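PDB 2XMZ: hydrolase, alpha/beta hydrolase FOLD family from Staphylococcus aureus, which catalyses the formation of 2-succinyl-6-hydroxy-2,4-cyclohexadiene-1-carboxylate, a lyase step in menaquinone biosynthesis. Local coordinates for residues N65-I69 against R95-Y99; S109-L113 against F262-E266; R129-D134 against R189-Q195; L140-E146 against R176-H182. All coordinates share one frame; numbering follows the deposited sequence. Where two conformers were deposited one is given.

Contact 1: residues N65-I69 against R95-Y99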
loop_
_atom_site.group_PDB
_atom_site.type_symbol
_atom_site.label_atom_id
_atom_site.label_comp_id
_atom_site.label_asym_id
_atom_site.label_seq_id
_atom_site.Cartn_x
_atom_site.Cartn_y
_atom_site.Cartn_z
ATOM N N ASN A 65 10.555 -9.882 -6.118
ATOM C CA ASN A 65 11.291 -8.700 -5.667
ATOM C C ASN A 65 10.692 -7.413 -6.269
ATOM O O ASN A 65 9.714 -7.464 -7.011
ATOM C CB ASN A 65 12.798 -8.872 -5.941
ATOM C CG ASN A 65 13.104 -9.175 -7.408
ATOM O OD1 ASN A 65 12.352 -8.795 -8.311
ATOM N ND2 ASN A 65 14.205 -9.871 -7.647
ATOM N N PHE A 66 11.249 -6.260 -5.940
ATOM C CA PHE A 66 10.696 -5.018 -6.448
ATOM C C PHE A 66 10.733 -4.843 -7.973
ATOM O O PHE A 66 9.848 -4.207 -8.538
ATOM C CB PHE A 66 11.266 -3.810 -5.692
ATOM C CG PHE A 66 10.599 -3.601 -4.363
ATOM C CD1 PHE A 66 9.486 -2.769 -4.262
ATOM C CD2 PHE A 66 11.030 -4.316 -3.228
ATOM C CE1 PHE A 66 8.819 -2.609 -3.027
ATOM C CE2 PHE A 66 10.375 -4.185 -2.011
ATOM C CZ PHE A 66 9.287 -3.308 -1.895
ATOM N N ASP A 67 11.728 -5.428 -8.631
ATOM C CA ASP A 67 11.813 -5.291 -10.072
ATOM C C ASP A 67 10.737 -6.136 -10.743
ATOM O O ASP A 67 10.131 -5.706 -11.720
ATOM C CB ASP A 67 13.178 -5.704 -10.619
ATOM C CG ASP A 67 13.267 -5.533 -12.136
ATOM O OD1 ASP A 67 13.398 -6.536 -12.863
ATOM O OD2 ASP A 67 13.174 -4.389 -12.612
ATOM N N TYR A 68 10.501 -7.324 -10.196
ATOM C CA TYR A 68 9.353 -8.154 -10.588
ATOM C C TYR A 68 8.025 -7.410 -10.435
ATOM O O TYR A 68 7.200 -7.394 -11.348
ATOM C CB TYR A 68 9.310 -9.459 -9.781
ATOM C CG TYR A 68 8.123 -10.339 -10.137
ATOM C CD1 TYR A 68 8.209 -11.281 -11.181
ATOM C CD2 TYR A 68 6.919 -10.232 -9.434
ATOM C CE1 TYR A 68 7.111 -12.090 -11.526
ATOM C CE2 TYR A 68 5.818 -11.035 -9.759
ATOM C CZ TYR A 68 5.921 -11.952 -10.805
ATOM O OH TYR A 68 4.835 -12.727 -11.110
ATOM N N ILE A 69 7.810 -6.816 -9.276
ATOM C CA ILE A 69 6.574 -6.059 -9.024
ATOM C C ILE A 69 6.469 -4.844 -9.957
ATOM O O ILE A 69 5.383 -4.544 -10.467
ATOM C CB ILE A 69 6.460 -5.626 -7.561
ATOM C CG1 ILE A 69 6.312 -6.853 -6.668
ATOM C CG2 ILE A 69 5.253 -4.666 -7.346
ATOM C CD1 ILE A 69 6.869 -6.640 -5.302
ATOM N N ARG A 95 5.112 1.029 -0.186
ATOM C CA ARG A 95 6.531 0.738 -0.445
ATOM C C ARG A 95 6.705 0.414 -1.916
ATOM O O ARG A 95 7.633 0.882 -2.565
ATOM C CB ARG A 95 7.057 -0.403 0.437
ATOM C CG ARG A 95 6.968 -0.090 1.955
ATOM C CD ARG A 95 7.681 -1.128 2.823
ATOM N NE ARG A 95 7.031 -2.452 2.907
ATOM C CZ ARG A 95 7.424 -3.535 2.226
ATOM N NH1 ARG A 95 8.456 -3.457 1.382
ATOM N NH2 ARG A 95 6.808 -4.713 2.414
ATOM N N VAL A 96 5.772 -0.361 -2.440
ATOM C CA VAL A 96 5.707 -0.611 -3.861
ATOM C C VAL A 96 5.457 0.700 -4.645
ATOM O O VAL A 96 6.112 0.933 -5.662
ATOM C CB VAL A 96 4.663 -1.699 -4.193
ATOM C CG1 VAL A 96 4.484 -1.852 -5.705
ATOM C CG2 VAL A 96 5.082 -3.014 -3.564
ATOM N N ALA A 97 4.566 1.560 -4.164
ATOM C CA ALA A 97 4.263 2.785 -4.901
ATOM C C ALA A 97 5.458 3.723 -4.913
ATOM O O ALA A 97 5.752 4.374 -5.924
ATOM C CB ALA A 97 3.011 3.490 -4.339
ATOM N N LEU A 98 6.187 3.791 -3.801
ATOM C CA LEU A 98 7.412 4.616 -3.793
ATOM C C LEU A 98 8.453 4.058 -4.761
ATOM O O LEU A 98 9.047 4.801 -5.544
ATOM C CB LEU A 98 8.007 4.665 -2.374
ATOM C CG LEU A 98 7.401 5.728 -1.452
ATOM C CD1 LEU A 98 7.819 5.463 -0.002
ATOM C CD2 LEU A 98 7.849 7.093 -1.856
ATOM N N TYR A 99 8.643 2.733 -4.737
ATOM C CA TYR A 99 9.599 2.097 -5.635
ATOM C C TYR A 99 9.202 2.380 -7.064
ATOM O O TYR A 99 10.060 2.692 -7.928
ATOM C CB TYR A 99 9.706 0.583 -5.376
ATOM C CG TYR A 99 10.842 -0.051 -6.148
ATOM C CD1 TYR A 99 12.101 -0.172 -5.583
ATOM C CD2 TYR A 99 10.658 -0.500 -7.455
ATOM C CE1 TYR A 99 13.170 -0.746 -6.286
ATOM C CE2 TYR A 99 11.731 -1.075 -8.183
ATOM C CZ TYR A 99 12.976 -1.185 -7.584
ATOM O OH TYR A 99 14.035 -1.744 -8.267
#
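Phe-66 of helix 66-77 packs against Arg-95, Val-96 and Tyr-99 on one flank of helix 92-103. Both helices belong to the alpha/beta hydrolase fold. Helix 92-103 follows the probable nucleophile elbow (Gly-89, Ser-91, Gly-93), whose residues the Val-96 side chain touches. The closest CA pair is Phe-66 and Val-96, 7.1 Å apart.

The aromatic part joins Phe-66 and Tyr-99. The CB of Phe-66 sits over the centre of the Tyr-99 ring, 3.5 Å from its centroid. This is a CH-pi contact almost on the ring normal. The two rings themselves meet obliquely, with planes at 41°. Tyr-99 has CG anti to its backbone N (chi1 -171°), which carries its ring over to Phe-66. Tyr-99 CB also touches Phe-66 CD1 at 3.5 Å.

The aliphatic part centres on Val-96. Val-96 CG2 meets Phe-66 CE1 at 3.8 Å. The other methyl, Val-96 CG1, presses on Ile-69 CG2 at 3.3 Å, a tight carbon pair.

The polar part is slight. Arg-95 NH1 lies at the edge of the Phe-66 ring, in the ring plane and 3.4 Å from Phe-66 CZ. The guanidinium plane is turned 67° from the ring, so the two groups do not stack.

Asn-65 caps the start of helix 66-77. Asn-65 OD1 accepts from Tyr-68 N at 3.0 Å.

No hydrogen bond crosses between 65-69 and 95-99. The helices are joined by apolar and aromatic packing, and the guanidinium of Arg-95 bonds through NH1 to Tyr-191 O, outside both segments.

Contact 2: residues S109-L113 against F262-E266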
loop_
_atom_site.group_PDB
_atom_site.type_symbol
_atom_site.label_atom_id
_atom_site.label_comp_id
_atom_site.label_asym_id
_atom_site.label_seq_id
_atom_site.Cartn_x
_atom_site.Cartn_y
_atom_site.Cartn_z
ATOM N N SER A 109 1.230 10.455 -12.712
ATOM C CA SER A 109 0.888 11.853 -12.644
ATOM C C SER A 109 0.977 12.376 -11.221
ATOM O O SER A 109 1.497 13.457 -11.002
ATOM C CB SER A 109 -0.506 12.070 -13.200
ATOM O OG SER A 109 -0.420 12.178 -14.608
ATOM N N ASN A 110 0.479 11.587 -10.273
ATOM C CA ASN A 110 0.463 11.932 -8.838
ATOM C C ASN A 110 0.768 10.697 -8.002
ATOM O O ASN A 110 0.602 9.543 -8.466
ATOM C CB ASN A 110 -0.917 12.451 -8.379
ATOM C CG ASN A 110 -1.410 13.632 -9.191
ATOM O OD1 ASN A 110 -0.938 14.757 -9.032
ATOM N ND2 ASN A 110 -2.396 13.388 -10.036
ATOM N N LEU A 111 1.162 10.934 -6.756
ATOM C CA LEU A 111 1.492 9.847 -5.853
ATOM C C LEU A 111 0.776 10.008 -4.530
ATOM O O LEU A 111 0.720 11.094 -3.980
ATOM C CB LEU A 111 3.004 9.771 -5.649
ATOM C CG LEU A 111 3.550 8.625 -4.795
ATOM C CD1 LEU A 111 3.286 7.212 -5.431
ATOM C CD2 LEU A 111 5.030 8.847 -4.528
ATOM N N ILE A 112 0.196 8.925 -4.022
ATOM C CA ILE A 112 -0.439 8.987 -2.699
ATOM C C ILE A 112 0.061 7.847 -1.848
ATOM O O ILE A 112 0.064 6.681 -2.261
ATOM C CB ILE A 112 -2.004 9.009 -2.712
ATOM C CG1 ILE A 112 -2.519 10.150 -3.576
ATOM C CG2 ILE A 112 -2.515 9.213 -1.289
ATOM C CD1 ILE A 112 -4.059 10.085 -3.909
ATOM N N LEU A 113 0.478 8.207 -0.643
ATOM C CA LEU A 113 1.097 7.287 0.281
ATOM C C LEU A 113 0.351 7.324 1.611
ATOM O O LEU A 113 0.219 8.391 2.232
ATOM C CB LEU A 113 2.559 7.713 0.501
ATOM C CG LEU A 113 3.389 7.842 -0.793
ATOM C CD1 LEU A 113 4.759 8.385 -0.446
ATOM C CD2 LEU A 113 3.524 6.511 -1.506
ATOM N N PHE A 262 -7.151 16.403 -2.773
ATOM C CA PHE A 262 -5.834 16.354 -3.420
ATOM C C PHE A 262 -6.032 16.187 -4.919
ATOM O O PHE A 262 -5.573 17.021 -5.707
ATOM C CB PHE A 262 -5.007 15.183 -2.859
ATOM C CG PHE A 262 -3.710 14.898 -3.613
ATOM C CD1 PHE A 262 -2.608 15.754 -3.504
ATOM C CD2 PHE A 262 -3.592 13.759 -4.411
ATOM C CE1 PHE A 262 -1.393 15.463 -4.188
ATOM C CE2 PHE A 262 -2.396 13.459 -5.106
ATOM C CZ PHE A 262 -1.286 14.314 -4.978
ATOM N N LEU A 263 -6.747 15.130 -5.302
ATOM C CA LEU A 263 -7.096 14.902 -6.707
ATOM C C LEU A 263 -7.747 16.124 -7.359
ATOM O O LEU A 263 -7.450 16.427 -8.506
ATOM C CB LEU A 263 -7.980 13.661 -6.886
ATOM C CG LEU A 263 -7.407 12.291 -6.480
ATOM C CD1 LEU A 263 -8.465 11.210 -6.624
ATOM C CD2 LEU A 263 -6.148 11.911 -7.268
ATOM N N LYS A 264 -8.624 16.811 -6.624
ATOM C CA LYS A 264 -9.262 18.055 -7.091
ATOM C C LYS A 264 -8.187 19.109 -7.409
ATOM O O LYS A 264 -8.173 19.678 -8.504
ATOM C CB LYS A 264 -10.229 18.611 -6.023
ATOM C CG LYS A 264 -11.636 19.044 -6.503
ATOM C CD LYS A 264 -11.617 20.009 -7.668
ATOM C CE LYS A 264 -13.031 20.457 -8.052
ATOM N NZ LYS A 264 -13.667 21.328 -7.019
ATOM N N GLU A 265 -7.284 19.331 -6.450
ATOM C CA GLU A 265 -6.217 20.334 -6.560
ATOM C C GLU A 265 -5.259 20.073 -7.708
ATOM O O GLU A 265 -4.736 21.008 -8.308
ATOM C CB GLU A 265 -5.427 20.433 -5.257
ATOM C CG GLU A 265 -6.179 21.122 -4.151
ATOM C CD GLU A 265 -5.643 20.798 -2.774
ATOM O OE1 GLU A 265 -4.833 19.855 -2.640
ATOM O OE2 GLU A 265 -6.046 21.494 -1.815
ATOM N N GLU A 266 -5.037 18.800 -8.007
ATOM C CA GLU A 266 -4.060 18.417 -9.015
ATOM C C GLU A 266 -4.669 18.108 -10.390
ATOM O O GLU A 266 -3.946 17.754 -11.314
ATOM C CB GLU A 266 -3.173 17.269 -8.503
ATOM C CG GLU A 266 -2.516 17.519 -7.135
ATOM C CD GLU A 266 -1.582 18.739 -7.091
ATOM O OE1 GLU A 266 -1.033 19.135 -8.134
ATOM O OE2 GLU A 266 -1.374 19.290 -5.989
HETATM O O HOH W 1 -1.021 16.459 -10.945
#
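Strand 110-113 and helix 262-266 run nearly antiparallel, at 164°; the axes of these short segments come within 10.5 Å, and Asn-110 and Glu-266 form the nearest CA pair at 7.9 Å.

Phe-262 fills the middle of the contact. Its CG is anti to the backbone N (chi1 171°), and the ring extends from the helix to the strand. Phe-262 CE2 touches Ile-112 CG1 at 3.6 Å and Asn-110 CB at 3.7 Å. Ile-112 lies alongside the ring, pointing the other way, and Ile-112 CD1 reaches Phe-262 CD2 at 3.7 Å. Over one face of the ring, toward its rim, lies CG of Glu-266, four residues on. Leu-263 adds a looser contact to Ile-112.

The polar link is indirect. Asn-110 OD1 lies 3.4 Å from Glu-266 CB. A water donates to Asn-110 OD1 at 2.6 Å and to Glu-266 O at 3.2 Å. The amide is held from its other end too, because Asn-110 ND2 bonds to Thr-86 OG1.

Strand 110-114 lies in the central sheet between strands 84-90 and 210-215. Helix 252-266 packs on one side of it, with Phe-262 also on Leu-211 and Leu-263 on Thr-86. Leu-111 points away from this helix, and its side chain touches Ala-97 and Ala-101 of helix 92-103. The strand is thus sandwiched between helices, as in alpha/beta hydrolases.

Contact 3: residues R129-D134 against R189-Q195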
loop_
_atom_site.group_PDB
_atom_site.type_symbol
_atom_site.label_atom_id
_atom_site.label_comp_id
_atom_site.label_asym_id
_atom_site.label_seq_id
_atom_site.Cartn_x
_atom_site.Cartn_y
_atom_site.Cartn_z
ATOM N N ARG A 129 15.251 -6.423 10.541
ATOM C CA ARG A 129 13.945 -6.577 9.963
ATOM C C ARG A 129 13.837 -7.825 9.096
ATOM O O ARG A 129 12.821 -8.514 9.141
ATOM C CB ARG A 129 13.580 -5.339 9.148
ATOM C CG ARG A 129 12.294 -5.468 8.426
ATOM C CD ARG A 129 11.131 -5.755 9.386
ATOM N NE ARG A 129 9.874 -5.659 8.662
ATOM C CZ ARG A 129 9.114 -4.571 8.661
ATOM N NH1 ARG A 129 9.487 -3.501 9.365
ATOM N NH2 ARG A 129 7.991 -4.548 7.954
ATOM N N ARG A 130 14.877 -8.096 8.306
ATOM C CA ARG A 130 14.952 -9.323 7.520
ATOM C C ARG A 130 14.793 -10.549 8.389
ATOM O O ARG A 130 13.996 -11.422 8.069
ATOM C CB ARG A 130 16.261 -9.422 6.741
ATOM C CG ARG A 130 16.225 -8.634 5.437
ATOM C CD ARG A 130 17.271 -9.141 4.446
ATOM N NE ARG A 130 18.647 -8.986 4.902
ATOM C CZ ARG A 130 19.342 -7.854 4.856
ATOM N NH1 ARG A 130 20.606 -7.838 5.270
ATOM N NH2 ARG A 130 18.783 -6.743 4.399
ATOM N N LEU A 131 15.556 -10.614 9.479
ATOM C CA LEU A 131 15.449 -11.727 10.441
ATOM C C LEU A 131 14.021 -11.910 10.972
ATOM O O LEU A 131 13.517 -13.031 11.035
ATOM C CB LEU A 131 16.416 -11.544 11.611
ATOM C CG LEU A 131 17.928 -11.660 11.371
ATOM C CD1 LEU A 131 18.717 -10.932 12.468
ATOM C CD2 LEU A 131 18.385 -13.116 11.331
ATOM N N VAL A 132 13.381 -10.813 11.356
ATOM C CA VAL A 132 12.035 -10.869 11.901
ATOM C C VAL A 132 11.043 -11.342 10.837
ATOM O O VAL A 132 10.237 -12.225 11.097
ATOM C CB VAL A 132 11.594 -9.503 12.456
ATOM C CG1 VAL A 132 10.109 -9.508 12.766
ATOM C CG2 VAL A 132 12.386 -9.164 13.708
ATOM N N ASP A 133 11.112 -10.761 9.641
ATOM C CA ASP A 133 10.228 -11.176 8.545
ATOM C C ASP A 133 10.508 -12.578 8.048
ATOM O O ASP A 133 9.574 -13.288 7.661
ATOM C CB ASP A 133 10.281 -10.186 7.400
ATOM C CG ASP A 133 9.576 -8.902 7.733
ATOM O OD1 ASP A 133 8.776 -8.884 8.706
ATOM O OD2 ASP A 133 9.802 -7.923 7.012
ATOM N N ASP A 134 11.780 -12.978 8.075
ATOM C CA ASP A 134 12.142 -14.366 7.778
ATOM C C ASP A 134 11.564 -15.335 8.833
ATOM O O ASP A 134 10.993 -16.382 8.479
ATOM C CB ASP A 134 13.660 -14.515 7.619
ATOM C CG ASP A 134 14.184 -13.903 6.292
ATOM O OD1 ASP A 134 13.395 -13.325 5.497
ATOM O OD2 ASP A 134 15.400 -13.977 6.053
ATOM N N ARG A 189 9.586 -12.873 2.443
ATOM C CA ARG A 189 10.973 -13.158 2.044
ATOM C C ARG A 189 11.429 -12.365 0.815
ATOM O O ARG A 189 12.580 -11.950 0.756
ATOM C CB ARG A 189 11.220 -14.667 1.852
ATOM C CG ARG A 189 10.796 -15.542 3.062
ATOM C CD ARG A 189 11.420 -16.935 3.084
ATOM N NE ARG A 189 10.520 -17.948 3.657
ATOM C CZ ARG A 189 10.579 -18.449 4.899
ATOM N NH1 ARG A 189 11.490 -18.035 5.799
ATOM N NH2 ARG A 189 9.695 -19.367 5.257
ATOM N N ASP A 190 10.547 -12.176 -0.166
ATOM C CA ASP A 190 10.917 -11.536 -1.440
ATOM C C ASP A 190 10.769 -10.023 -1.455
ATOM O O ASP A 190 11.562 -9.349 -2.086
ATOM C CB ASP A 190 10.134 -12.108 -2.629
ATOM C CG ASP A 190 10.443 -13.550 -2.883
ATOM O OD1 ASP A 190 11.239 -14.122 -2.116
ATOM O OD2 ASP A 190 9.885 -14.107 -3.836
ATOM N N TYR A 191 9.754 -9.479 -0.800
ATOM C CA TYR A 191 9.611 -8.000 -0.832
ATOM C C TYR A 191 9.238 -7.352 0.492
ATOM O O TYR A 191 8.735 -6.211 0.538
ATOM C CB TYR A 191 8.766 -7.497 -2.007
ATOM C CG TYR A 191 7.294 -7.854 -2.030
ATOM C CD1 TYR A 191 6.333 -6.880 -1.743
ATOM C CD2 TYR A 191 6.857 -9.124 -2.400
ATOM C CE1 TYR A 191 4.983 -7.140 -1.827
ATOM C CE2 TYR A 191 5.474 -9.419 -2.482
ATOM C CZ TYR A 191 4.544 -8.407 -2.182
ATOM O OH TYR A 191 3.180 -8.605 -2.247
ATOM N N GLY A 192 9.535 -8.073 1.568
ATOM C CA GLY A 192 9.465 -7.510 2.895
ATOM C C GLY A 192 10.372 -6.304 2.989
ATOM O O GLY A 192 11.309 -6.123 2.169
ATOM N N THR A 193 10.111 -5.485 3.996
ATOM C CA THR A 193 10.804 -4.209 4.161
ATOM C C THR A 193 12.297 -4.396 4.298
ATOM O O THR A 193 13.076 -3.560 3.835
ATOM C CB THR A 193 10.223 -3.414 5.329
ATOM O OG1 THR A 193 8.837 -3.183 5.053
ATOM C CG2 THR A 193 10.951 -2.050 5.484
ATOM N N GLY A 194 12.684 -5.524 4.892
ATOM C CA GLY A 194 14.083 -5.862 5.077
ATOM C C GLY A 194 14.782 -6.155 3.763
ATOM O O GLY A 194 15.993 -6.017 3.673
ATOM N N GLN A 195 14.022 -6.566 2.750
ATOM C CA GLN A 195 14.570 -6.825 1.412
ATOM C C GLN A 195 14.598 -5.588 0.532
ATOM O O GLN A 195 15.325 -5.555 -0.475
ATOM C CB GLN A 195 13.762 -7.905 0.667
ATOM C CG GLN A 195 13.555 -9.202 1.441
ATOM C CD GLN A 195 14.839 -9.905 1.801
ATOM O OE1 GLN A 195 14.914 -10.587 2.839
ATOM N NE2 GLN A 195 15.867 -9.735 0.972
HETATM O O HOH W 2 7.985 -6.447 5.587
HETATM O O HOH W 3 11.680 -7.998 5.392
HETATM O O HOH W 4 16.539 -12.572 4.309
#
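Arg-130 and Gly-194 mark a close, mostly polar contact between helix 123-143 and the turn that follows helix 181-191. Their CA atoms are 4.3 Å apart. Gly-194 has no side chain, and its backbone lies against the helix.

Arg-130 NH2 donates to Gly-194 O at 3.0 Å, with an N-H...O angle of 157°. The acceptor lies in the guanidinium plane, while the donor tilts out of the carbonyl plane.

Asp-133 OD2 takes three hydrogen bonds. Arg-129 NE forms a salt bridge to Asp-133 OD2 at 2.8 Å, from above the carboxylate plane. Two waters donate to it. One accepts from Thr-193 N at 2.8 Å and from Arg-129 NH2. The other accepts from Gly-194 N at 2.7 Å. The carboxylate thus holds two turn N-H groups through water.

With CG opposite the backbone N (chi1 175°) and a bend at chi2 (58°), Arg-129 brings its guanidinium to Asp-133 and Thr-193. Thr-193 CB covers one face of the Arg-129 guanidinium, 3.6 Å above its plane. A further water donates to Asp-134 OD2 and Gln-195 OE1.

Both parts belong to the helical insertion between strands 110-114 and 210-215. Such an insertion is the cap of the alpha/beta hydrolase fold.

Contact 4: residues L140-E146 against R176-H182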
loop_
_atom_site.group_PDB
_atom_site.type_symbol
_atom_site.label_atom_id
_atom_site.label_comp_id
_atom_site.label_asym_id
_atom_site.label_seq_id
_atom_site.Cartn_x
_atom_site.Cartn_y
_atom_site.Cartn_z
ATOM N N LEU A 140 4.601 -18.821 9.261
ATOM C CA LEU A 140 3.500 -18.979 8.313
ATOM C C LEU A 140 3.538 -20.346 7.621
ATOM O O LEU A 140 2.567 -21.085 7.689
ATOM C CB LEU A 140 3.487 -17.831 7.295
ATOM C CG LEU A 140 2.855 -16.521 7.798
ATOM C CD1 LEU A 140 3.388 -15.287 7.019
ATOM C CD2 LEU A 140 1.328 -16.614 7.691
ATOM N N ASP A 141 4.660 -20.673 6.971
ATOM C CA ASP A 141 4.860 -21.967 6.296
ATOM C C ASP A 141 4.542 -23.177 7.186
ATOM O O ASP A 141 4.167 -24.247 6.683
ATOM C CB ASP A 141 6.314 -22.097 5.825
ATOM C CG ASP A 141 6.554 -21.540 4.427
ATOM O OD1 ASP A 141 5.585 -21.136 3.732
ATOM O OD2 ASP A 141 7.747 -21.520 4.022
ATOM N N ILE A 142 4.708 -23.001 8.497
ATOM C CA ILE A 142 4.611 -24.094 9.477
ATOM C C ILE A 142 3.307 -24.083 10.298
ATOM O O ILE A 142 2.590 -25.086 10.321
ATOM C CB ILE A 142 5.864 -24.133 10.421
ATOM C CG1 ILE A 142 7.134 -24.423 9.603
ATOM C CG2 ILE A 142 5.682 -25.173 11.547
ATOM C CD1 ILE A 142 8.451 -24.279 10.375
ATOM N N ALA A 143 2.996 -22.957 10.948
ATOM C CA ALA A 143 1.842 -22.890 11.856
ATOM C C ALA A 143 0.505 -22.463 11.215
ATOM O O ALA A 143 -0.558 -22.608 11.832
ATOM C CB ALA A 143 2.167 -22.032 13.088
ATOM N N GLY A 144 0.555 -21.941 9.992
ATOM C CA GLY A 144 -0.665 -21.634 9.228
ATOM C C GLY A 144 -1.193 -20.216 9.378
ATOM O O GLY A 144 -0.635 -19.409 10.124
ATOM N N ILE A 145 -2.293 -19.912 8.690
ATOM C CA ILE A 145 -2.771 -18.524 8.621
ATOM C C ILE A 145 -3.404 -18.076 9.937
ATOM O O ILE A 145 -3.086 -17.001 10.430
ATOM C CB ILE A 145 -3.728 -18.261 7.408
ATOM C CG1 ILE A 145 -3.894 -16.756 7.154
ATOM C CG2 ILE A 145 -5.100 -18.926 7.595
ATOM C CD1 ILE A 145 -2.598 -16.030 6.875
ATOM N N GLU A 146 -4.260 -18.916 10.517
ATOM C CA GLU A 146 -5.055 -18.520 11.671
ATOM C C GLU A 146 -4.192 -18.085 12.860
ATOM O O GLU A 146 -4.411 -17.015 13.427
ATOM C CB GLU A 146 -6.058 -19.618 12.072
ATOM C CG GLU A 146 -7.071 -19.161 13.133
ATOM C CD GLU A 146 -8.205 -20.149 13.342
ATOM O OE1 GLU A 146 -8.485 -20.941 12.417
ATOM O OE2 GLU A 146 -8.816 -20.142 14.431
ATOM N N ARG A 176 -7.539 -11.175 6.229
ATOM C CA ARG A 176 -6.255 -11.763 6.620
ATOM C C ARG A 176 -6.289 -13.316 6.561
ATOM O O ARG A 176 -5.377 -13.955 6.015
ATOM C CB ARG A 176 -5.864 -11.281 8.029
ATOM C CG ARG A 176 -5.668 -9.736 8.147
ATOM C CD ARG A 176 -5.309 -9.361 9.575
ATOM N NE ARG A 176 -4.832 -7.983 9.713
ATOM C CZ ARG A 176 -4.868 -7.284 10.844
ATOM N NH1 ARG A 176 -5.368 -7.817 11.959
ATOM N NH2 ARG A 176 -4.394 -6.043 10.861
ATOM N N LEU A 177 -7.352 -13.907 7.113
ATOM C CA LEU A 177 -7.501 -15.372 7.199
ATOM C C LEU A 177 -7.630 -16.020 5.828
ATOM O O LEU A 177 -7.330 -17.213 5.649
ATOM C CB LEU A 177 -8.702 -15.746 8.076
ATOM C CG LEU A 177 -8.602 -15.422 9.583
ATOM C CD1 LEU A 177 -9.898 -15.787 10.326
ATOM C CD2 LEU A 177 -7.414 -16.110 10.215
ATOM N N SER A 178 -8.079 -15.240 4.849
ATOM C CA SER A 178 -8.264 -15.784 3.513
ATOM C C SER A 178 -6.961 -15.772 2.722
ATOM O O SER A 178 -6.885 -16.365 1.653
ATOM C CB SER A 178 -9.322 -15.007 2.757
ATOM O OG SER A 178 -8.793 -13.748 2.417
ATOM N N GLN A 179 -5.927 -15.118 3.245
ATOM C CA GLN A 179 -4.647 -15.114 2.545
ATOM C C GLN A 179 -3.999 -16.475 2.669
ATOM O O GLN A 179 -4.191 -17.168 3.655
ATOM C CB GLN A 179 -3.712 -14.016 3.080
ATOM C CG GLN A 179 -4.270 -12.596 2.970
ATOM C CD GLN A 179 -4.816 -12.272 1.576
ATOM O OE1 GLN A 179 -4.180 -12.583 0.564
ATOM N NE2 GLN A 179 -5.993 -11.632 1.526
ATOM N N SER A 180 -3.270 -16.880 1.641
ATOM C CA SER A 180 -2.529 -18.139 1.676
ATOM C C SER A 180 -1.245 -17.954 2.498
ATOM O O SER A 180 -0.411 -17.094 2.152
ATOM C CB SER A 180 -2.191 -18.533 0.250
ATOM O OG SER A 180 -1.427 -19.711 0.245
ATOM N N PRO A 181 -1.078 -18.733 3.585
ATOM C CA PRO A 181 0.126 -18.534 4.425
ATOM C C PRO A 181 1.460 -18.760 3.706
ATOM O O PRO A 181 2.415 -18.008 3.943
ATOM C CB PRO A 181 -0.049 -19.543 5.572
ATOM C CG PRO A 181 -1.090 -20.527 5.097
ATOM C CD PRO A 181 -1.994 -19.739 4.161
ATOM N N HIS A 182 1.521 -19.753 2.821
ATOM C CA HIS A 182 2.729 -19.977 2.020
ATOM C C HIS A 182 3.049 -18.774 1.116
ATOM O O HIS A 182 4.227 -18.378 0.967
ATOM C CB HIS A 182 2.672 -21.333 1.264
ATOM C CG HIS A 182 1.850 -21.299 0.009
ATOM N ND1 HIS A 182 0.481 -21.479 0.005
ATOM C CD2 HIS A 182 2.204 -21.101 -1.285
ATOM C CE1 HIS A 182 0.027 -21.392 -1.239
ATOM N NE2 HIS A 182 1.053 -21.166 -2.040
HETATM O O HOH W 5 6.394 -19.840 1.057
#
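Two bends of the helical cap of this alpha/beta hydrolase meet where Ile-145 and Pro-181 pack together. One bend joins helix 123-143 to helix 145-152. The other joins helix 166-177 to helix 181-191. The first turns at Gly-144, which has positive phi (93°). Gly-144 also stands at the N-cap of the next helix, as Ser-180 does in the second bend.

Ile-145 inserts into the second bend. Ile-145 CG1 is anti to the backbone N (chi1 -165°) and touches two carbonyls, Arg-176 O at 3.4 Å and Gln-179 O at 3.5 Å. Ile-145 CG2 takes the crowded position between N and C, and meets Leu-177 O at 3.4 Å. The aliphatic chain is therefore set among the backbone oxygens of Arg-176, Leu-177 and Gln-179.

Pro-181, at the start of its helix, lies in the angle of the first bend. Pro-181 CD is 4.0 Å from Ile-145 CB. In the preceding helix, Leu-140 CD2 is 3.9 Å from Pro-181 CB. Leu-177 widens the apolar patch, with Leu-177 CD2 3.7 Å from Glu-146 CA.

The amide of Gln-179 turns to other partners. Its NE2 bonds to Asp-28 OD1 and its OE1 to Gly-54 N, which ties the second bend to loops outside the cap.

No direct hydrogen bond joins 140-146 to 176-182. Near the surface, a water bridges them, donating to Asp-141 OD1 at 3.1 Å and to His-182 O at 2.6 Å.

Contacts 1 and 2 lie in the alpha/beta core, contacts 3 and 4 in the helical cap. The first two touch through helix 92-103 and strand 110-114, where Leu-98 CD2 meets Leu-113 CD1 at 3.6 Å. Contact 1 also reaches the cap: Ile-69 CD1 is 3.5 Å from Tyr-191 CG of contact 3, and the centres of the two contacts are about 14 Å apart. Contacts 3 and 4 share helices 123-143 and 181-191, and a salt bridge links Arg-189 NH2 to Asp-141 OD2 at 3.2 Å. Contact 2 is remote, its centre about 35 Å from that of contact 4. Ser-91, Asp-218 and His-245 probably form the catalytic triad. The side chains of Arg-95, Arg-129 and Arg-176 lie near it without touching.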